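Local coordinates for protein vibralactone Cyclase (Boreostereum vibrans, PDB 6KD0) that probably cyclises a precursor to the fused bicyclic beta-lactone of vibralactone, using an alpha/beta hydrolase fold, at residues L316-K321 / K325-T330; R81-T86 / M113-L118. All blocks are in the same frame, centred on the assembly; numbering follows the deposited sequence.

Contact 1 (L316-K321 / K325-T330)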
ATOM      1  N   LEU A 316      -9.171   2.692  10.073  1.00 20.33           N
ATOM      2  CA  LEU A 316     -10.240   2.359  10.995  1.00 20.34           C
ATOM      3  C   LEU A 316     -10.614   3.508  11.916  1.00 21.45           C
ATOM      4  O   LEU A 316     -11.721   3.501  12.464  1.00 21.72           O
ATOM      5  CB  LEU A 316      -9.845   1.140  11.828  1.00 22.24           C
ATOM      6  CG  LEU A 316     -10.194  -0.188  11.149  1.00 26.49           C
ATOM      7  CD1 LEU A 316      -9.219  -0.531   9.989  1.00 25.28           C
ATOM      8  CD2 LEU A 316     -10.256  -1.297  12.160  1.00 29.15           C
ATOM      9  N   PHE A 317      -9.737   4.497  12.093  1.00 20.84           N
ATOM     10  CA  PHE A 317      -9.992   5.585  13.033  1.00 20.18           C
ATOM     11  C   PHE A 317      -9.647   6.925  12.398  1.00 21.07           C
ATOM     12  O   PHE A 317      -8.994   7.764  13.009  1.00 23.23           O
ATOM     13  CB  PHE A 317      -9.196   5.368  14.316  1.00 22.45           C
ATOM     14  CG  PHE A 317      -9.448   4.037  14.961  1.00 20.24           C
ATOM     15  CD1 PHE A 317     -10.584   3.829  15.716  1.00 24.57           C
ATOM     16  CD2 PHE A 317      -8.560   2.982  14.792  1.00 23.63           C
ATOM     17  CE1 PHE A 317     -10.839   2.599  16.309  1.00 25.56           C
ATOM     18  CE2 PHE A 317      -8.802   1.742  15.385  1.00 20.84           C
ATOM     19  CZ  PHE A 317      -9.946   1.550  16.142  1.00 24.79           C
ATOM     20  N   ARG A 318     -10.088   7.149  11.157  1.00 19.64           N
ATOM     21  CA  ARG A 318      -9.675   8.349  10.434  1.00 20.06           C
ATOM     22  C   ARG A 318     -10.067   9.634  11.159  1.00 22.39           C
ATOM     23  O   ARG A 318      -9.427  10.671  10.952  1.00 24.71           O
ATOM     24  CB  ARG A 318     -10.260   8.350   9.015  1.00 20.34           C
ATOM     25  CG  ARG A 318      -9.729   9.491   8.118  1.00 20.52           C
ATOM     26  CD  ARG A 318      -8.210   9.364   7.915  1.00 23.43           C
ATOM     27  NE  ARG A 318      -7.959   8.201   7.059  1.00 21.27           N
ATOM     28  CZ  ARG A 318      -7.950   8.243   5.730  1.00 22.09           C
ATOM     29  NH1 ARG A 318      -8.126   9.403   5.097  1.00 19.63           N
ATOM     30  NH2 ARG A 318      -7.765   7.128   5.023  1.00 20.24           N
ATOM     31  N   SER A 319     -11.075   9.593  12.032  1.00 23.50           N
ATOM     32  CA  SER A 319     -11.490  10.820  12.703  1.00 22.55           C
ATOM     33  C   SER A 319     -10.476  11.268  13.751  1.00 22.93           C
ATOM     34  O   SER A 319     -10.527  12.422  14.190  1.00 26.93           O
ATOM     35  CB  SER A 319     -12.875  10.642  13.326  1.00 29.71           C
ATOM     36  OG  SER A 319     -12.844   9.662  14.348  1.00 34.22           O
ATOM     37  N   MET A 320      -9.548  10.397  14.148  1.00 21.24           N
ATOM     38  CA  MET A 320      -8.442  10.820  14.996  1.00 22.81           C
ATOM     39  C   MET A 320      -7.645  11.900  14.286  1.00 24.37           C
ATOM     40  O   MET A 320      -7.417  11.822  13.075  1.00 22.54           O
ATOM     41  CB  MET A 320      -7.514   9.647  15.321  1.00 21.56           C
ATOM     42  CG  MET A 320      -8.003   8.666  16.363  1.00 26.82           C
ATOM     43  SD  MET A 320      -6.812   7.325  16.554  1.00 28.37           S
ATOM     44  CE  MET A 320      -5.504   8.121  17.483  1.00 26.13           C
ATOM     45  N   LYS A 321      -7.230  12.923  15.039  1.00 25.66           N
ATOM     46  CA  LYS A 321      -6.332  13.926  14.471  1.00 27.79           C
ATOM     47  C   LYS A 321      -5.033  13.284  13.991  1.00 24.92           C
ATOM     48  O   LYS A 321      -4.495  13.658  12.940  1.00 24.63           O
ATOM     49  CB  LYS A 321      -6.049  15.024  15.499  1.00 30.57           C
ATOM     50  CG  LYS A 321      -7.281  15.835  15.877  1.00 38.55           C
ATOM     51  CD  LYS A 321      -7.177  16.421  17.286  1.00 55.05           C
ATOM     52  CE  LYS A 321      -6.645  15.426  18.334  1.00 59.21           C
ATOM     53  NZ  LYS A 321      -7.475  14.203  18.496  1.00 63.67           N
ATOM     54  N   LYS A 325      -3.393  13.169  10.236  1.00 24.25           N
ATOM     55  CA  LYS A 325      -2.017  13.565   9.952  1.00 25.45           C
ATOM     56  C   LYS A 325      -1.315  12.491   9.133  1.00 25.39           C
ATOM     57  O   LYS A 325      -0.540  12.800   8.219  1.00 21.57           O
ATOM     58  CB  LYS A 325      -1.266  13.845  11.252  1.00 26.07           C
ATOM     59  CG  LYS A 325       0.101  14.459  11.030  1.00 40.14           C
ATOM     60  CD  LYS A 325       0.726  14.945  12.333  1.00 46.99           C
ATOM     61  CE  LYS A 325       2.192  15.351  12.142  1.00 59.36           C
ATOM     62  NZ  LYS A 325       3.107  14.484  12.949  1.00 61.08           N
ATOM     63  N   PHE A 326      -1.585  11.223   9.451  1.00 19.18           N
ATOM     64  CA  PHE A 326      -1.059  10.118   8.652  1.00 19.36           C
ATOM     65  C   PHE A 326      -1.471  10.248   7.184  1.00 20.01           C
ATOM     66  O   PHE A 326      -0.648  10.083   6.274  1.00 21.53           O
ATOM     67  CB  PHE A 326      -1.535   8.783   9.246  1.00 18.94           C
ATOM     68  CG  PHE A 326      -0.822   7.563   8.681  1.00 22.08           C
ATOM     69  CD1 PHE A 326      -1.168   7.040   7.439  1.00 22.99           C
ATOM     70  CD2 PHE A 326       0.184   6.938   9.404  1.00 24.47           C
ATOM     71  CE1 PHE A 326      -0.503   5.908   6.919  1.00 21.49           C
ATOM     72  CE2 PHE A 326       0.845   5.813   8.902  1.00 21.82           C
ATOM     73  CZ  PHE A 326       0.497   5.304   7.663  1.00 23.18           C
ATOM     74  N   GLN A 327      -2.743  10.553   6.927  1.00 20.06           N
ATOM     75  CA  GLN A 327      -3.149  10.701   5.526  1.00 19.41           C
ATOM     76  C   GLN A 327      -2.508  11.933   4.887  1.00 20.84           C
ATOM     77  O   GLN A 327      -2.091  11.889   3.717  1.00 19.74           O
ATOM     78  CB  GLN A 327      -4.666  10.750   5.380  1.00 20.06           C
ATOM     79  CG  GLN A 327      -5.119  10.753   3.916  1.00 21.11           C
ATOM     80  CD  GLN A 327      -4.750   9.472   3.162  1.00 24.12           C
ATOM     81  OE1 GLN A 327      -4.402   8.450   3.763  1.00 25.64           O
ATOM     82  NE2 GLN A 327      -4.847   9.521   1.845  1.00 24.31           N
ATOM     83  N   GLU A 328      -2.391  13.028   5.648  1.00 20.78           N
ATOM     84  CA  GLU A 328      -1.744  14.234   5.133  1.00 23.96           C
ATOM     85  C   GLU A 328      -0.286  13.970   4.783  1.00 23.08           C
ATOM     86  O   GLU A 328       0.212  14.451   3.761  1.00 24.10           O
ATOM     87  CB  GLU A 328      -1.839  15.370   6.153  1.00 24.48           C
ATOM     88  CG  GLU A 328      -3.241  15.944   6.331  1.00 30.45           C
ATOM     89  CD  GLU A 328      -3.352  16.819   7.582  1.00 42.77           C
ATOM     90  OE1 GLU A 328      -2.294  17.178   8.151  1.00 39.76           O
ATOM     91  OE2 GLU A 328      -4.490  17.140   7.998  1.00 43.83           O
ATOM     92  N   GLU A 329       0.414  13.205   5.620  1.00 22.34           N
ATOM     93  CA  GLU A 329       1.808  12.879   5.341  1.00 22.71           C
ATOM     94  C   GLU A 329       1.940  11.871   4.200  1.00 22.23           C
ATOM     95  O   GLU A 329       2.940  11.900   3.469  1.00 21.83           O
ATOM     96  CB  GLU A 329       2.489  12.362   6.602  1.00 23.80           C
ATOM     97  CG  GLU A 329       3.974  12.051   6.391  1.00 33.43           C
ATOM     98  CD  GLU A 329       4.789  12.167   7.667  1.00 43.23           C
ATOM     99  OE1 GLU A 329       6.036  12.282   7.567  1.00 42.18           O
ATOM    100  OE2 GLU A 329       4.182  12.130   8.767  1.00 43.19           O
ATOM    101  N   THR A 330       0.952  10.983   4.028  1.00 20.16           N
ATOM    102  CA  THR A 330       0.891  10.159   2.821  1.00 20.45           C
ATOM    103  C   THR A 330       0.882  11.043   1.583  1.00 22.50           C
ATOM    104  O   THR A 330       1.659  10.841   0.634  1.00 22.20           O
ATOM    105  CB  THR A 330      -0.368   9.273   2.832  1.00 21.42           C
ATOM    106  OG1 THR A 330      -0.310   8.342   3.921  1.00 19.96           O
ATOM    107  CG2 THR A 330      -0.500   8.501   1.509  1.00 18.59           C
TER
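The guanidinium of Arg318 lies against the side chain of Gln327, with Gln327 CB over one of its faces. The nearest approach is 3.5 Å from Arg318 NH1 to Gln327 CG, and the planes of the guanidinium and the amide are only 9° apart. Gln327 OE1 is 3.8 Å from Arg318 NH2, so the pair meets by van der Waals contact without a hydrogen bond. Glutamine suits this: CB and CG give an apolar stem along the guanidinium, and the near-parallel amide lies beside it. A long arginine suits the place because its chain, bent at chi2 and chi3, delivers the flat end to the helix from a backbone 8.5 Å away, measured from Arg318 CA to Gln327 CA. Its N-H groups are used elsewhere: NE donates to His314 O, and NH2 forms a salt bridge with Asp117 OD2. The backbone enters the C-terminal helix 321-338 of this alpha/beta hydrolase through a type I beta turn from Phe317 to Met320, closed by Met320 N to Phe317 O at 2.9 Å. Met320 is the N-cap residue, and the next residue starts the helix: Lys325 N donates to Lys321 O over 3.0 Å, an i to i+4 helical bond with an N-H...O angle of 147°. Lys325 CB also rests 3.6 Å from Lys321 O. Both lysines are exposed, their amino ends well beyond the contact, which suits a charged end on an aliphatic stem.

Contact 2 (R81-T86 / M113-L118); sequences RTYIPT and MDDYDL
In the central sheet of the alpha/beta hydrolase fold, strand 76-85 sets Arg81 and Tyr83 against the first turn of helix 115-125, where they meet Asp115 and Leu118. Both side chains start toward the helix. Asp115 holds CG opposite its backbone N (chi1 -168°), which brings OD1 to two donors: Tyr83 OH at 2.6 Å, on the anti side of the carboxylate, and Arg81 NH1 at 2.9 Å, from above the carboxylate plane. The second bond is a salt bridge, with the oxygen at the edge of the guanidinium. The Tyr83 ring and the carboxylate are turned 56° apart. An acid suits this place, between the hydroxyl and two arginines, for Arg119 forms a salt bridge with OD2; Asp68 likewise pairs with Arg81 NE. The helix links the parallel neighbours 97-101 and 128-132 in a beta-alpha-beta crossover, and strand 76-85 runs antiparallel beside 128-132. Leu118 CB sits almost squarely over the Tyr83 ring, a CH-pi contact 3.7 Å from the centroid, while Leu118 CD1 reaches Tyr83 CE1 at 3.8 Å. Tyrosine thus offers an apolar face and a polar rim at once; a phenylalanine in its place would probably keep the leucine contact but leave the buried Asp115 OD1 without its hydroxyl donor.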
ATOM      1  N   ARG A  81     -10.204   1.261 -11.887  1.00 19.65           N
ATOM      2  CA  ARG A  81     -10.835   2.570 -11.825  1.00 19.90           C
ATOM      3  C   ARG A  81      -9.772   3.654 -11.922  1.00 20.07           C
ATOM      4  O   ARG A  81      -8.722   3.570 -11.271  1.00 17.70           O
ATOM      5  CB  ARG A  81     -11.649   2.734 -10.543  1.00 20.95           C
ATOM      6  CG  ARG A  81     -12.126   4.172 -10.297  1.00 18.91           C
ATOM      7  CD  ARG A  81     -13.233   4.215  -9.234  1.00 22.89           C
ATOM      8  NE  ARG A  81     -14.515   3.797  -9.784  1.00 22.59           N
ATOM      9  CZ  ARG A  81     -15.691   3.998  -9.202  1.00 24.21           C
ATOM     10  NH1 ARG A  81     -15.767   4.616  -8.032  1.00 20.15           N
ATOM     11  NH2 ARG A  81     -16.795   3.578  -9.801  1.00 22.66           N
ATOM     12  N   THR A  82     -10.058   4.687 -12.719  1.00 18.88           N
ATOM     13  CA  THR A  82      -9.181   5.834 -12.881  1.00 19.06           C
ATOM     14  C   THR A  82      -9.897   7.081 -12.378  1.00 20.59           C
ATOM     15  O   THR A  82     -11.121   7.225 -12.529  1.00 22.23           O
ATOM     16  CB  THR A  82      -8.735   6.017 -14.347  1.00 21.94           C
ATOM     17  OG1 THR A  82      -9.871   6.322 -15.171  1.00 24.60           O
ATOM     18  CG2 THR A  82      -8.074   4.749 -14.868  1.00 22.67           C
ATOM     19  N   TYR A  83      -9.106   7.966 -11.783  1.00 20.11           N
ATOM     20  CA  TYR A  83      -9.530   9.172 -11.089  1.00 18.99           C
ATOM     21  C   TYR A  83      -8.807  10.309 -11.792  1.00 25.07           C
ATOM     22  O   TYR A  83      -7.576  10.410 -11.700  1.00 25.52           O
ATOM     23  CB  TYR A  83      -9.156   9.125  -9.598  1.00 21.69           C
ATOM     24  CG  TYR A  83      -9.701   7.932  -8.837  1.00 23.66           C
ATOM     25  CD1 TYR A  83      -9.121   6.669  -8.978  1.00 22.55           C
ATOM     26  CD2 TYR A  83     -10.784   8.064  -7.974  1.00 19.36           C
ATOM     27  CE1 TYR A  83      -9.622   5.577  -8.301  1.00 19.63           C
ATOM     28  CE2 TYR A  83     -11.292   6.968  -7.283  1.00 22.74           C
ATOM     29  CZ  TYR A  83     -10.700   5.727  -7.455  1.00 21.37           C
ATOM     30  OH  TYR A  83     -11.202   4.629  -6.785  1.00 20.81           O
ATOM     31  N   ILE A  84      -9.557  11.152 -12.497  1.00 23.27           N
ATOM     32  CA  ILE A  84      -9.016  12.076 -13.483  1.00 23.35           C
ATOM     33  C   ILE A  84      -9.391  13.487 -13.054  1.00 26.94           C
ATOM     34  O   ILE A  84     -10.579  13.778 -12.909  1.00 24.64           O
ATOM     35  CB  ILE A  84      -9.567  11.772 -14.885  1.00 24.69           C
ATOM     36  CG1 ILE A  84      -9.324  10.297 -15.223  1.00 25.60           C
ATOM     37  CG2 ILE A  84      -8.991  12.757 -15.911  1.00 27.00           C
ATOM     38  CD1 ILE A  84     -10.272   9.716 -16.250  1.00 30.84           C
ATOM     39  N   PRO A  85      -8.424  14.385 -12.819  1.00 22.71           N
ATOM     40  CA  PRO A  85      -8.765  15.774 -12.482  1.00 28.66           C
ATOM     41  C   PRO A  85      -9.362  16.492 -13.676  1.00 25.15           C
ATOM     42  O   PRO A  85      -8.918  16.316 -14.814  1.00 26.58           O
ATOM     43  CB  PRO A  85      -7.423  16.403 -12.088  1.00 25.35           C
ATOM     44  CG  PRO A  85      -6.367  15.493 -12.585  1.00 26.87           C
ATOM     45  CD  PRO A  85      -6.973  14.139 -12.848  1.00 23.43           C
ATOM     46  N   THR A  86     -10.375  17.319 -13.401  1.00 24.78           N
ATOM     47  CA  THR A  86     -11.077  18.042 -14.453  1.00 27.03           C
ATOM     48  C   THR A  86     -11.363  19.475 -14.041  1.00 29.42           C
ATOM     49  O   THR A  86     -12.383  20.035 -14.445  1.00 29.37           O
ATOM     50  CB  THR A  86     -12.401  17.371 -14.834  1.00 26.63           C
ATOM     51  OG1 THR A  86     -13.296  17.390 -13.714  1.00 28.58           O
ATOM     52  CG2 THR A  86     -12.198  15.954 -15.303  1.00 28.79           C
ATOM     53  N   MET A 113     -12.155   0.542  -0.990  1.00 20.15           N
ATOM     54  CA  MET A 113     -11.367   0.894   0.186  1.00 18.07           C
ATOM     55  C   MET A 113     -10.808   2.304   0.104  1.00 22.62           C
ATOM     56  O   MET A 113     -10.841   3.056   1.087  1.00 19.23           O
ATOM     57  CB  MET A 113     -10.226  -0.095   0.351  1.00 19.46           C
ATOM     58  CG  MET A 113     -10.693  -1.458   0.831  1.00 17.94           C
ATOM     59  SD  MET A 113      -9.327  -2.615   0.695  1.00 22.54           S
ATOM     60  CE  MET A 113      -9.665  -3.708   2.073  1.00 19.43           C
ATOM     61  N   ASP A 114     -10.273   2.680  -1.052  1.00 18.78           N
ATOM     62  CA  ASP A 114      -9.560   3.947  -1.110  1.00 22.72           C
ATOM     63  C   ASP A 114     -10.249   4.913  -2.048  1.00 20.22           C
ATOM     64  O   ASP A 114      -9.683   5.971  -2.369  1.00 20.61           O
ATOM     65  CB  ASP A 114      -8.098   3.722  -1.511  1.00 23.79           C
ATOM     66  CG  ASP A 114      -7.424   2.692  -0.625  1.00 25.19           C
ATOM     67  OD1 ASP A 114      -7.183   3.002   0.568  1.00 25.03           O
ATOM     68  OD2 ASP A 114      -7.162   1.564  -1.104  1.00 24.26           O
ATOM     69  N   ASP A 115     -11.478   4.588  -2.455  1.00 19.58           N
ATOM     70  CA  ASP A 115     -12.132   5.376  -3.497  1.00 20.54           C
ATOM     71  C   ASP A 115     -12.194   6.862  -3.130  1.00 22.26           C
ATOM     72  O   ASP A 115     -11.719   7.725  -3.885  1.00 24.82           O
ATOM     73  CB  ASP A 115     -13.525   4.802  -3.748  1.00 20.67           C
ATOM     74  CG  ASP A 115     -14.177   5.363  -4.987  1.00 21.68           C
ATOM     75  OD1 ASP A 115     -13.652   5.147  -6.100  1.00 23.37           O
ATOM     76  OD2 ASP A 115     -15.234   6.002  -4.842  1.00 23.28           O
ATOM     77  N   TYR A 116     -12.741   7.183  -1.958  1.00 19.68           N
ATOM     78  CA  TYR A 116     -12.832   8.592  -1.575  1.00 21.40           C
ATOM     79  C   TYR A 116     -11.450   9.213  -1.439  1.00 22.13           C
ATOM     80  O   TYR A 116     -11.215  10.324  -1.939  1.00 21.61           O
ATOM     81  CB  TYR A 116     -13.631   8.751  -0.280  1.00 24.14           C
ATOM     82  CG  TYR A 116     -15.134   8.654  -0.484  1.00 27.24           C
ATOM     83  CD1 TYR A 116     -15.670   8.028  -1.609  1.00 25.23           C
ATOM     84  CD2 TYR A 116     -16.011   9.168   0.455  1.00 24.63           C
ATOM     85  CE1 TYR A 116     -17.045   7.928  -1.795  1.00 27.75           C
ATOM     86  CE2 TYR A 116     -17.380   9.084   0.278  1.00 28.48           C
ATOM     87  CZ  TYR A 116     -17.892   8.465  -0.841  1.00 25.43           C
ATOM     88  OH  TYR A 116     -19.244   8.378  -1.002  1.00 32.04           O
ATOM     89  N   ASP A 117     -10.502   8.488  -0.828  1.00 18.74           N
ATOM     90  CA  ASP A 117      -9.173   9.065  -0.659  1.00 19.52           C
ATOM     91  C   ASP A 117      -8.589   9.443  -2.015  1.00 18.90           C
ATOM     92  O   ASP A 117      -8.032  10.534  -2.174  1.00 22.09           O
ATOM     93  CB  ASP A 117      -8.250   8.085   0.065  1.00 20.70           C
ATOM     94  CG  ASP A 117      -8.342   8.194   1.584  1.00 25.01           C
ATOM     95  OD1 ASP A 117      -8.397   9.324   2.098  1.00 23.99           O
ATOM     96  OD2 ASP A 117      -8.362   7.147   2.268  1.00 24.36           O
ATOM     97  N   LEU A 118      -8.782   8.586  -3.027  1.00 21.42           N
ATOM     98  CA  LEU A 118      -8.177   8.864  -4.329  1.00 18.72           C
ATOM     99  C   LEU A 118      -8.928   9.979  -5.063  1.00 20.83           C
ATOM    100  O   LEU A 118      -8.288  10.782  -5.759  1.00 21.07           O
ATOM    101  CB  LEU A 118      -8.108   7.591  -5.178  1.00 19.99           C
ATOM    102  CG  LEU A 118      -7.112   6.534  -4.656  1.00 20.23           C
ATOM    103  CD1 LEU A 118      -7.132   5.268  -5.505  1.00 20.04           C
ATOM    104  CD2 LEU A 118      -5.678   7.088  -4.575  1.00 19.64           C
TER

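In the fold
Contacts 1 and 2 have their centres 18 Å apart, yet they are joined through Asp117, which lies between Asp115 and Leu118 in sequence. The tie is the salt bridge from Arg318 NH2 to Asp117 OD2, 2.8 Å long, beside which Asp117 OD1 packs against Gln327 NE2. Helix 115-125 therefore meets strand 76-85 through Asp115 and Leu118, and the entry to the C-terminal helix 321-338 through Asp117. Ser177, His311 and Asp281 have the arrangement of a Ser-His-Asp triad, with Ser177 on a nucleophile elbow, and are probably catalytic. The segment 316-321 begins five residues after His311, so contact 1 lies in the chain shortly after the presumed catalytic histidine.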